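Long-range contacts in LRR receptor-like serine/threonine-protein kinase RGI3 (Arabidopsis thaliana, PDB 5HZ0), which senses, through the extracellular leucine-rich-repeat domain seen here, RGF peptide hormones that maintain the root stem cell niche: residues Leu135-Leu146 with Asn159-Leu170; Ser291-Cys301 with Ile314-Leu325. The protein carries 5 engineered substitutions. All coordinates share one frame; numbering follows the deposited sequence.

Contact 1 of 2, residues Leu135-Leu146 with Asn159-Leu170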
loop_
_atom_site.group_PDB
_atom_site.type_symbol
_atom_site.label_atom_id
_atom_site.label_comp_id
_atom_site.label_asym_id
_atom_site.label_seq_id
_atom_site.Cartn_x
_atom_site.Cartn_y
_atom_site.Cartn_z
ATOM N N LEU A 135 -14.883 -32.293 -17.638
ATOM C CA LEU A 135 -14.058 -31.461 -16.776
ATOM C C LEU A 135 -14.867 -30.275 -16.270
ATOM O O LEU A 135 -15.549 -29.596 -17.029
ATOM C CB LEU A 135 -12.801 -30.985 -17.493
ATOM C CG LEU A 135 -11.742 -30.366 -16.578
ATOM C CD1 LEU A 135 -11.340 -31.399 -15.517
ATOM C CD2 LEU A 135 -10.539 -29.895 -17.393
ATOM N N GLN A 136 -14.787 -30.051 -14.970
ATOM C CA GLN A 136 -15.553 -29.010 -14.291
ATOM C C GLN A 136 -14.612 -27.973 -13.684
ATOM O O GLN A 136 -14.776 -26.780 -13.883
ATOM C CB GLN A 136 -16.503 -29.615 -13.256
ATOM C CG GLN A 136 -17.728 -30.290 -13.879
ATOM C CD GLN A 136 -18.646 -30.967 -12.839
ATOM O OE1 GLN A 136 -18.818 -30.469 -11.730
ATOM N NE2 GLN A 136 -19.231 -32.098 -13.208
ATOM N N VAL A 137 -13.686 -28.453 -12.864
ATOM C CA VAL A 137 -12.676 -27.621 -12.241
ATOM C C VAL A 137 -11.274 -27.977 -12.745
ATOM O O VAL A 137 -10.825 -29.114 -12.623
ATOM C CB VAL A 137 -12.702 -27.792 -10.700
ATOM C CG1 VAL A 137 -11.535 -27.070 -10.069
ATOM C CG2 VAL A 137 -14.027 -27.290 -10.113
ATOM N N LEU A 138 -10.596 -26.996 -13.338
ATOM C CA LEU A 138 -9.184 -27.112 -13.630
ATOM C C LEU A 138 -8.517 -25.939 -12.950
ATOM O O LEU A 138 -8.789 -24.790 -13.283
ATOM C CB LEU A 138 -8.913 -27.102 -15.144
ATOM C CG LEU A 138 -7.582 -26.530 -15.701
ATOM C CD1 LEU A 138 -6.333 -27.216 -15.165
ATOM C CD2 LEU A 138 -7.592 -26.581 -17.200
ATOM N N ARG A 139 -7.671 -26.224 -11.966
ATOM C CA ARG A 139 -6.891 -25.172 -11.342
ATOM C C ARG A 139 -5.432 -25.566 -11.346
ATOM O O ARG A 139 -5.024 -26.479 -10.614
ATOM C CB ARG A 139 -7.358 -24.973 -9.911
ATOM C CG ARG A 139 -8.864 -24.819 -9.769
ATOM C CD ARG A 139 -9.256 -24.742 -8.314
ATOM N NE ARG A 139 -8.514 -23.683 -7.649
ATOM C CZ ARG A 139 -8.330 -23.608 -6.339
ATOM N NH1 ARG A 139 -7.617 -22.614 -5.834
ATOM N NH2 ARG A 139 -8.841 -24.527 -5.536
ATOM N N ALA A 140 -4.687 -24.893 -12.229
ATOM C CA ALA A 140 -3.225 -25.026 -12.422
ATOM C C ALA A 140 -2.345 -23.854 -11.956
ATOM O O ALA A 140 -1.154 -23.828 -12.252
ATOM C CB ALA A 140 -2.909 -25.396 -13.853
ATOM N N GLY A 141 -2.941 -22.852 -11.316
ATOM C CA GLY A 141 -2.220 -21.659 -10.902
ATOM C C GLY A 141 -1.096 -21.882 -9.907
ATOM O O GLY A 141 -0.925 -22.968 -9.367
ATOM N N GLY A 142 -0.301 -20.850 -9.662
ATOM C CA GLY A 142 0.867 -21.008 -8.807
ATOM C C GLY A 142 1.877 -22.023 -9.333
ATOM O O GLY A 142 2.461 -22.792 -8.555
ATOM N N ASN A 143 2.026 -22.061 -10.660
ATOM C CA ASN A 143 3.192 -22.649 -11.321
ATOM C C ASN A 143 3.841 -21.539 -12.146
ATOM O O ASN A 143 3.305 -21.150 -13.184
ATOM C CB ASN A 143 2.776 -23.780 -12.259
ATOM C CG ASN A 143 2.181 -24.964 -11.523
ATOM O OD1 ASN A 143 2.902 -25.752 -10.933
ATOM N ND2 ASN A 143 0.852 -25.097 -11.565
ATOM N N LYS A 144 5.006 -21.050 -11.718
ATOM C CA LYS A 144 5.561 -19.836 -12.324
ATOM C C LYS A 144 5.943 -20.021 -13.787
ATOM O O LYS A 144 5.792 -19.103 -14.591
ATOM C CB LYS A 144 6.740 -19.264 -11.521
ATOM C CG LYS A 144 7.066 -17.822 -11.916
ATOM C CD LYS A 144 8.146 -17.191 -11.042
ATOM C CE LYS A 144 9.451 -17.969 -11.127
ATOM N NZ LYS A 144 10.600 -17.299 -10.429
ATOM N N ASN A 145 6.415 -21.213 -14.131
ATOM C CA ASN A 145 6.834 -21.482 -15.500
ATOM C C ASN A 145 5.847 -22.170 -16.419
ATOM O O ASN A 145 6.215 -22.546 -17.528
ATOM C CB ASN A 145 8.178 -22.188 -15.515
ATOM C CG ASN A 145 9.261 -21.312 -14.970
ATOM O OD1 ASN A 145 9.416 -20.170 -15.411
ATOM N ND2 ASN A 145 9.978 -21.803 -13.970
ATOM N N LEU A 146 4.619 -22.386 -15.955
ATOM C CA LEU A 146 3.559 -22.797 -16.865
ATOM C C LEU A 146 3.401 -21.627 -17.826
ATOM O O LEU A 146 3.138 -20.502 -17.398
ATOM C CB LEU A 146 2.263 -23.053 -16.092
ATOM C CG LEU A 146 1.308 -24.113 -16.636
ATOM C CD1 LEU A 146 0.676 -23.647 -17.936
ATOM C CD2 LEU A 146 2.045 -25.429 -16.837
ATOM N N ASN A 159 -18.350 -28.470 -19.697
ATOM C CA ASN A 159 -18.808 -28.449 -18.314
ATOM C C ASN A 159 -18.019 -27.606 -17.320
ATOM O O ASN A 159 -18.318 -27.632 -16.141
ATOM C CB ASN A 159 -18.892 -29.880 -17.790
ATOM C CG ASN A 159 -19.982 -30.678 -18.467
ATOM O OD1 ASN A 159 -20.798 -30.136 -19.207
ATOM N ND2 ASN A 159 -20.012 -31.968 -18.202
ATOM N N LEU A 160 -16.998 -26.890 -17.775
ATOM C CA LEU A 160 -16.166 -26.116 -16.863
ATOM C C LEU A 160 -16.991 -25.090 -16.110
ATOM O O LEU A 160 -17.800 -24.379 -16.693
ATOM C CB LEU A 160 -15.060 -25.383 -17.603
ATOM C CG LEU A 160 -13.681 -26.002 -17.772
ATOM C CD1 LEU A 160 -12.909 -25.105 -18.721
ATOM C CD2 LEU A 160 -12.961 -26.119 -16.449
ATOM N N VAL A 161 -16.746 -25.022 -14.809
ATOM C CA VAL A 161 -17.320 -24.031 -13.911
ATOM C C VAL A 161 -16.201 -23.122 -13.416
ATOM O O VAL A 161 -16.397 -21.919 -13.257
ATOM C CB VAL A 161 -18.210 -24.638 -12.763
ATOM C CG1 VAL A 161 -19.200 -25.621 -13.365
ATOM C CG2 VAL A 161 -17.380 -25.303 -11.674
ATOM N N MET A 162 -15.101 -23.752 -13.016
ATOM C CA MET A 162 -13.971 -23.093 -12.389
ATOM C C MET A 162 -12.683 -23.291 -13.216
ATOM O O MET A 162 -12.288 -24.414 -13.518
ATOM C CB MET A 162 -13.818 -23.649 -10.962
ATOM C CG MET A 162 -12.596 -23.186 -10.198
ATOM S SD MET A 162 -12.326 -21.409 -10.293
ATOM C CE MET A 162 -10.552 -21.359 -10.064
ATOM N N LEU A 163 -12.055 -22.192 -13.613
ATOM C CA LEU A 163 -10.785 -22.254 -14.335
ATOM C C LEU A 163 -9.781 -21.279 -13.747
ATOM O O LEU A 163 -9.965 -20.073 -13.831
ATOM C CB LEU A 163 -10.977 -21.937 -15.817
ATOM C CG LEU A 163 -9.667 -21.875 -16.627
ATOM C CD1 LEU A 163 -9.066 -23.268 -16.800
ATOM C CD2 LEU A 163 -9.830 -21.184 -17.988
ATOM N N GLY A 164 -8.688 -21.773 -13.189
ATOM C CA GLY A 164 -7.728 -20.805 -12.769
ATOM C C GLY A 164 -6.315 -21.253 -12.986
ATOM O O GLY A 164 -5.867 -22.365 -12.710
ATOM N N LEU A 165 -5.665 -20.278 -13.599
ATOM C CA LEU A 165 -4.296 -20.242 -14.061
ATOM C C LEU A 165 -3.452 -19.156 -13.401
ATOM O O LEU A 165 -2.544 -18.664 -14.033
ATOM C CB LEU A 165 -4.259 -20.222 -15.591
ATOM C CG LEU A 165 -4.943 -21.496 -16.115
ATOM C CD1 LEU A 165 -5.416 -21.348 -17.544
ATOM C CD2 LEU A 165 -4.002 -22.693 -15.970
ATOM N N ALA A 166 -3.898 -18.614 -12.278
ATOM C CA ALA A 166 -3.250 -17.451 -11.677
ATOM C C ALA A 166 -1.788 -17.676 -11.296
ATOM O O ALA A 166 -1.388 -18.784 -10.974
ATOM C CB ALA A 166 -4.038 -16.977 -10.464
ATOM N N GLU A 167 -1.004 -16.603 -11.320
ATOM C CA GLU A 167 0.428 -16.667 -11.011
ATOM C C GLU A 167 1.161 -17.700 -11.851
ATOM O O GLU A 167 1.922 -18.525 -11.347
ATOM C CB GLU A 167 0.682 -16.857 -9.519
ATOM C CG GLU A 167 0.492 -15.572 -8.769
ATOM C CD GLU A 167 0.827 -15.688 -7.310
ATOM O OE1 GLU A 167 1.803 -16.390 -6.985
ATOM O OE2 GLU A 167 0.107 -15.081 -6.485
ATOM N N THR A 168 0.890 -17.650 -13.147
ATOM C CA THR A 168 1.605 -18.458 -14.106
ATOM C C THR A 168 2.232 -17.519 -15.124
ATOM O O THR A 168 2.071 -16.299 -15.056
ATOM C CB THR A 168 0.658 -19.433 -14.835
ATOM O OG1 THR A 168 -0.352 -18.688 -15.518
ATOM C CG2 THR A 168 0.008 -20.382 -13.850
ATOM N N SER A 169 2.955 -18.093 -16.068
ATOM C CA SER A 169 3.527 -17.320 -17.155
ATOM C C SER A 169 2.666 -17.328 -18.418
ATOM O O SER A 169 3.145 -17.012 -19.505
ATOM C CB SER A 169 4.976 -17.702 -17.395
ATOM O OG SER A 169 5.735 -17.360 -16.246
ATOM N N LEU A 170 1.422 -17.781 -18.282
ATOM C CA LEU A 170 0.486 -17.785 -19.404
ATOM C C LEU A 170 0.444 -16.431 -20.086
ATOM O O LEU A 170 0.278 -15.396 -19.431
ATOM C CB LEU A 170 -0.915 -18.155 -18.936
ATOM C CG LEU A 170 -1.562 -19.213 -19.823
ATOM C CD1 LEU A 170 -1.067 -20.599 -19.451
ATOM C CD2 LEU A 170 -3.047 -19.118 -19.724
#

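Contact 2 of 2, residues Ser291-Cys301 with Ile314-Leu325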
loop_
_atom_site.group_PDB
_atom_site.type_symbol
_atom_site.label_atom_id
_atom_site.label_comp_id
_atom_site.label_asym_id
_atom_site.label_seq_id
_atom_site.Cartn_x
_atom_site.Cartn_y
_atom_site.Cartn_z
ATOM N N SER A 291 -12.493 11.340 -16.837
ATOM C CA SER A 291 -12.921 12.738 -16.776
ATOM C C SER A 291 -14.413 12.806 -16.425
ATOM O O SER A 291 -15.020 11.792 -16.126
ATOM C CB SER A 291 -12.644 13.428 -18.108
ATOM O OG SER A 291 -13.296 12.741 -19.156
ATOM N N GLY A 292 -15.000 13.994 -16.460
ATOM C CA GLY A 292 -16.407 14.153 -16.130
ATOM C C GLY A 292 -16.584 14.512 -14.662
ATOM O O GLY A 292 -15.607 14.803 -13.967
ATOM N N THR A 293 -17.827 14.468 -14.181
ATOM C CA THR A 293 -18.148 14.727 -12.771
ATOM C C THR A 293 -18.631 13.435 -12.134
ATOM O O THR A 293 -19.104 12.545 -12.830
ATOM C CB THR A 293 -19.307 15.726 -12.619
ATOM O OG1 THR A 293 -20.501 15.148 -13.162
ATOM C CG2 THR A 293 -19.027 17.043 -13.321
ATOM N N ILE A 294 -18.517 13.312 -10.818
ATOM C CA ILE A 294 -19.134 12.175 -10.161
ATOM C C ILE A 294 -20.627 12.290 -10.428
ATOM O O ILE A 294 -21.232 13.308 -10.100
ATOM C CB ILE A 294 -18.901 12.168 -8.658
ATOM C CG1 ILE A 294 -17.472 12.589 -8.333
ATOM C CG2 ILE A 294 -19.209 10.775 -8.095
ATOM C CD1 ILE A 294 -17.191 12.692 -6.875
ATOM N N PRO A 295 -21.206 11.282 -11.095
ATOM C CA PRO A 295 -22.635 11.358 -11.425
ATOM C C PRO A 295 -23.507 11.134 -10.188
ATOM O O PRO A 295 -23.202 10.274 -9.369
ATOM C CB PRO A 295 -22.821 10.224 -12.445
ATOM C CG PRO A 295 -21.708 9.253 -12.149
ATOM C CD PRO A 295 -20.547 10.114 -11.714
ATOM N N GLU A 296 -24.586 11.894 -10.063
ATOM C CA GLU A 296 -25.440 11.799 -8.885
ATOM C C GLU A 296 -26.061 10.427 -8.724
ATOM O O GLU A 296 -26.340 10.005 -7.609
ATOM C CB GLU A 296 -26.526 12.864 -8.913
ATOM C CG GLU A 296 -25.960 14.251 -8.783
ATOM C CD GLU A 296 -26.853 15.155 -7.999
ATOM O OE1 GLU A 296 -26.638 15.284 -6.771
ATOM O OE2 GLU A 296 -27.773 15.727 -8.615
ATOM N N GLU A 297 -26.243 9.726 -9.837
ATOM C CA GLU A 297 -26.888 8.424 -9.812
ATOM C C GLU A 297 -26.080 7.403 -9.027
ATOM O O GLU A 297 -26.630 6.411 -8.554
ATOM C CB GLU A 297 -27.203 7.939 -11.229
ATOM C CG GLU A 297 -26.640 8.853 -12.287
ATOM C CD GLU A 297 -27.701 9.692 -12.960
ATOM O OE1 GLU A 297 -28.750 9.131 -13.321
ATOM O OE2 GLU A 297 -27.474 10.905 -13.135
ATOM N N LEU A 298 -24.789 7.670 -8.860
ATOM C CA LEU A 298 -23.905 6.820 -8.054
ATOM C C LEU A 298 -24.359 6.824 -6.596
ATOM O O LEU A 298 -24.171 5.855 -5.859
ATOM C CB LEU A 298 -22.465 7.342 -8.124
ATOM C CG LEU A 298 -21.298 6.457 -8.565
ATOM C CD1 LEU A 298 -20.018 6.944 -7.892
ATOM C CD2 LEU A 298 -21.523 4.982 -8.290
ATOM N N THR A 299 -24.954 7.933 -6.179
ATOM C CA THR A 299 -25.499 8.027 -4.831
ATOM C C THR A 299 -26.748 7.147 -4.654
ATOM O O THR A 299 -27.232 6.994 -3.541
ATOM C CB THR A 299 -25.843 9.474 -4.449
ATOM O OG1 THR A 299 -26.947 9.920 -5.241
ATOM C CG2 THR A 299 -24.642 10.397 -4.677
ATOM N N ASN A 300 -27.260 6.556 -5.733
ATOM C CA ASN A 300 -28.298 5.535 -5.588
ATOM C C ASN A 300 -27.809 4.103 -5.279
ATOM O O ASN A 300 -28.635 3.206 -5.061
ATOM C CB ASN A 300 -29.263 5.527 -6.783
ATOM C CG ASN A 300 -30.540 6.327 -6.512
ATOM O OD1 ASN A 300 -30.623 7.088 -5.542
ATOM N ND2 ASN A 300 -31.538 6.156 -7.372
ATOM N N CYS A 301 -26.493 3.877 -5.212
ATOM C CA CYS A 301 -26.026 2.528 -4.893
ATOM C C CYS A 301 -25.880 2.466 -3.391
ATOM O O CYS A 301 -24.861 2.859 -2.839
ATOM C CB CYS A 301 -24.654 2.273 -5.515
ATOM S SG CYS A 301 -24.487 2.599 -7.288
ATOM N N ILE A 314 -11.267 13.710 -12.824
ATOM C CA ILE A 314 -12.660 14.076 -12.488
ATOM C C ILE A 314 -12.826 15.535 -12.044
ATOM O O ILE A 314 -12.109 16.016 -11.165
ATOM C CB ILE A 314 -13.225 13.116 -11.457
ATOM C CG1 ILE A 314 -12.989 11.683 -11.942
ATOM C CG2 ILE A 314 -14.724 13.436 -11.143
ATOM C CD1 ILE A 314 -13.312 10.625 -10.916
ATOM N N THR A 315 -13.733 16.251 -12.700
ATOM C CA THR A 315 -13.997 17.652 -12.378
ATOM C C THR A 315 -15.334 17.776 -11.673
ATOM O O THR A 315 -16.063 16.812 -11.561
ATOM C CB THR A 315 -14.108 18.483 -13.664
ATOM O OG1 THR A 315 -14.944 17.779 -14.585
ATOM C CG2 THR A 315 -12.744 18.685 -14.302
ATOM N N GLY A 316 -15.683 18.985 -11.258
ATOM C CA GLY A 316 -16.996 19.247 -10.721
ATOM C C GLY A 316 -16.993 19.257 -9.215
ATOM O O GLY A 316 -15.929 19.251 -8.583
ATOM N N GLU A 317 -18.197 19.265 -8.644
ATOM C CA GLU A 317 -18.385 19.261 -7.203
ATOM C C GLU A 317 -18.745 17.876 -6.677
ATOM O O GLU A 317 -19.385 17.088 -7.367
ATOM C CB GLU A 317 -19.490 20.232 -6.801
ATOM C CG GLU A 317 -19.201 21.685 -7.099
ATOM C CD GLU A 317 -20.079 22.605 -6.272
ATOM O OE1 GLU A 317 -20.350 23.741 -6.707
ATOM O OE2 GLU A 317 -20.494 22.182 -5.172
ATOM N N ILE A 318 -18.322 17.581 -5.451
ATOM C CA ILE A 318 -18.760 16.378 -4.764
ATOM C C ILE A 318 -20.242 16.516 -4.480
ATOM O O ILE A 318 -20.668 17.486 -3.853
ATOM C CB ILE A 318 -18.011 16.200 -3.447
ATOM C CG1 ILE A 318 -16.500 16.179 -3.709
ATOM C CG2 ILE A 318 -18.483 14.922 -2.733
ATOM C CD1 ILE A 318 -15.670 16.483 -2.485
ATOM N N PRO A 319 -21.045 15.564 -4.961
ATOM C CA PRO A 319 -22.502 15.697 -4.814
ATOM C C PRO A 319 -22.976 15.588 -3.353
ATOM O O PRO A 319 -22.483 14.748 -2.607
ATOM C CB PRO A 319 -23.052 14.534 -5.655
ATOM C CG PRO A 319 -21.912 13.556 -5.772
ATOM C CD PRO A 319 -20.657 14.382 -5.751
ATOM N N SER A 320 -23.933 16.423 -2.961
ATOM C CA SER A 320 -24.473 16.377 -1.598
ATOM C C SER A 320 -25.280 15.106 -1.336
ATOM O O SER A 320 -25.292 14.596 -0.211
ATOM C CB SER A 320 -25.318 17.604 -1.337
ATOM O OG SER A 320 -26.221 17.772 -2.409
ATOM N N LEU A 321 -25.891 14.549 -2.386
ATOM C CA LEU A 321 -26.683 13.313 -2.259
ATOM C C LEU A 321 -25.845 12.128 -1.795
ATOM O O LEU A 321 -26.339 11.020 -1.619
ATOM C CB LEU A 321 -27.460 12.976 -3.533
ATOM C CG LEU A 321 -28.710 13.840 -3.714
ATOM C CD1 LEU A 321 -29.478 13.478 -4.984
ATOM C CD2 LEU A 321 -29.591 13.745 -2.491
ATOM N N MET A 322 -24.558 12.378 -1.636
ATOM C CA MET A 322 -23.650 11.442 -1.005
ATOM C C MET A 322 -24.165 10.995 0.366
ATOM O O MET A 322 -23.802 9.918 0.853
ATOM C CB MET A 322 -22.291 12.111 -0.844
ATOM C CG MET A 322 -21.149 11.160 -0.936
ATOM S SD MET A 322 -20.183 11.266 -2.457
ATOM C CE MET A 322 -18.999 10.017 -1.995
ATOM N N SER A 323 -25.003 11.819 0.993
ATOM C CA SER A 323 -25.634 11.421 2.260
ATOM C C SER A 323 -26.435 10.116 2.133
ATOM O O SER A 323 -26.599 9.379 3.104
ATOM C CB SER A 323 -26.526 12.539 2.788
ATOM O OG SER A 323 -27.114 13.258 1.715
ATOM N N ASN A 324 -26.902 9.810 0.929
ATOM C CA ASN A 324 -27.627 8.568 0.706
ATOM C C ASN A 324 -26.805 7.298 0.846
ATOM O O ASN A 324 -27.369 6.227 1.078
ATOM C CB ASN A 324 -28.346 8.575 -0.638
ATOM C CG ASN A 324 -29.706 9.208 -0.549
ATOM O OD1 ASN A 324 -30.606 8.673 0.098
ATOM N ND2 ASN A 324 -29.867 10.359 -1.184
ATOM N N LEU A 325 -25.482 7.387 0.736
ATOM C CA LEU A 325 -24.728 6.160 0.886
ATOM C C LEU A 325 -24.413 6.062 2.358
ATOM O O LEU A 325 -23.440 6.643 2.846
ATOM C CB LEU A 325 -23.436 6.261 0.094
ATOM C CG LEU A 325 -23.631 6.809 -1.316
ATOM C CD1 LEU A 325 -22.338 7.321 -1.867
ATOM C CD2 LEU A 325 -24.198 5.707 -2.189
#

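Contact 1 of 2, residues Leu135-Leu146 with Asn159-Leu170
Q136 O accepts two backbone N-H groups: V161 N at 2.8 Å, in the carbonyl plane on a lone pair, and M162 N, tilted from that plane. The parallel strands 137-139 and 162-164 then continue the pairing, with L138 N bonded to M162 O and G164 N to L138 O at 3.0 Å. Beyond the strands, A140 N donates to G164 O at 2.8 Å, nearly along the C=O axis, and G142 N reaches A166 O at 2.7 Å. At the far end S169 N bonds to L146 O. T168 turns its hydroxyl back on its own segment (chi1 60°), where OG1 bonds to L165 O, while CG2 lies against G141 CA.

V137, R139 and M162 share one face of the strands. M162 CB rests on V137 CG2, 3.7 Å away; the chain then leaves with CG opposite the backbone N (chi1 174°) and bends at chi2 (47°), which brings CE to 3.9 Å from R139 CG. G164, lacking a side chain, leaves room for that methyl. R139 and M162 belong to the peptide-recognition surface, which continues through G141 and E167: R139 NE and G141 N bond to a modified side chain of the bound peptide, and E167 OE2 holds the peptide backbone.

L138 and L163 point from the other face into the leucine core of the solenoid, running alongside each other in the same sense, with CD2 of L138 3.6 Å from CD1 of L163. Past the strands, A140 CB on L165 CD2 adds to it, as does L146 CD1, 3.8 Å from L170 CD1. Outside the pair, F117 makes a cation-pi contact with R139, and strand 113-115 flanks strand 137-139, with V137 and R139 bonded to L114; strand 186-188 follows beyond strand 162-164.

Contact 2 of 2, residues Ser291-Cys301 with Ile314-Leu325
G292 and T315 meet where two consecutive leucine-rich repeats run through the same Gly-x-Ile-Pro sequence, G292-P295 in one and G316-P319 in the next. G292 O accepts two donors from T315. The backbone N approaches nearly end-on at 2.7 Å; the hydroxyl OG1, at 3.1 Å, stands above the carbonyl plane, 71° out of it, an approach far from ideal. T315 places OG1 there by setting it between its own N and carbonyl carbon (chi1 46°). With a valine here the hydroxyl is gone, and G292 O would probably be left with the backbone N-H alone of its two donors from T315. T293 answers from the other repeat, its CG2 3.5 Å from T315 O and near CA of G316, whose positive phi suits a glycine.

The Gly-x-Ile-Pro sequence marks plant-type repeats, whose second, short strand lies here (315-316, weakly bonded), and the chain passes on into short 3-10 segments, 296-300 and 320-324. I294 is the apolar link: CG1 meets I314 CG2 at 4.0 Å, and CD1 lies 4.0 Å from P319 CD; its side chain runs at about a right angle to both partners. T299 points at the second 3-10 segment, its OG1 3.5 Å from L321 CB and its CG2 against the L321 carbonyl group. E296 bends at chi2 (-145°) and lays OE1 beside P319 CB and L321 CD1, 3.8 Å from the latter. Farther along, N324 CB lies 3.5 Å from T299 O, and L325 CD2 also packs on that carbonyl. Within the second repeat, S320 O receives S323 N and S323 OG, one from each side of the carbonyl plane. The following repeat joins in through S345 OG, also bonded to S320 O, and through N336 OD1, which takes the N-H of I314.

Both contacts stack one leucine-rich repeat on the next, but at different places round the coil. Contact 1 joins parallel strands and the loops after them, where backbone hydrogen bonds dominate and one face carries peptide-recognition residues while leucines fill the other. Contact 2 joins the Gly-x-Ile-Pro stretches and 3-10 segments that return the chain between strands; only G292 O is hydrogen-bonded across it, and the rest is packing of apolar groups, carbonyls and the E296 carboxylate. Each is partly buried, with more buried residues in contact 1 and more exposed ones in contact 2. They come in series along the chain and do not touch: their centres lie 39 Å apart and their nearest atoms about 26 Å.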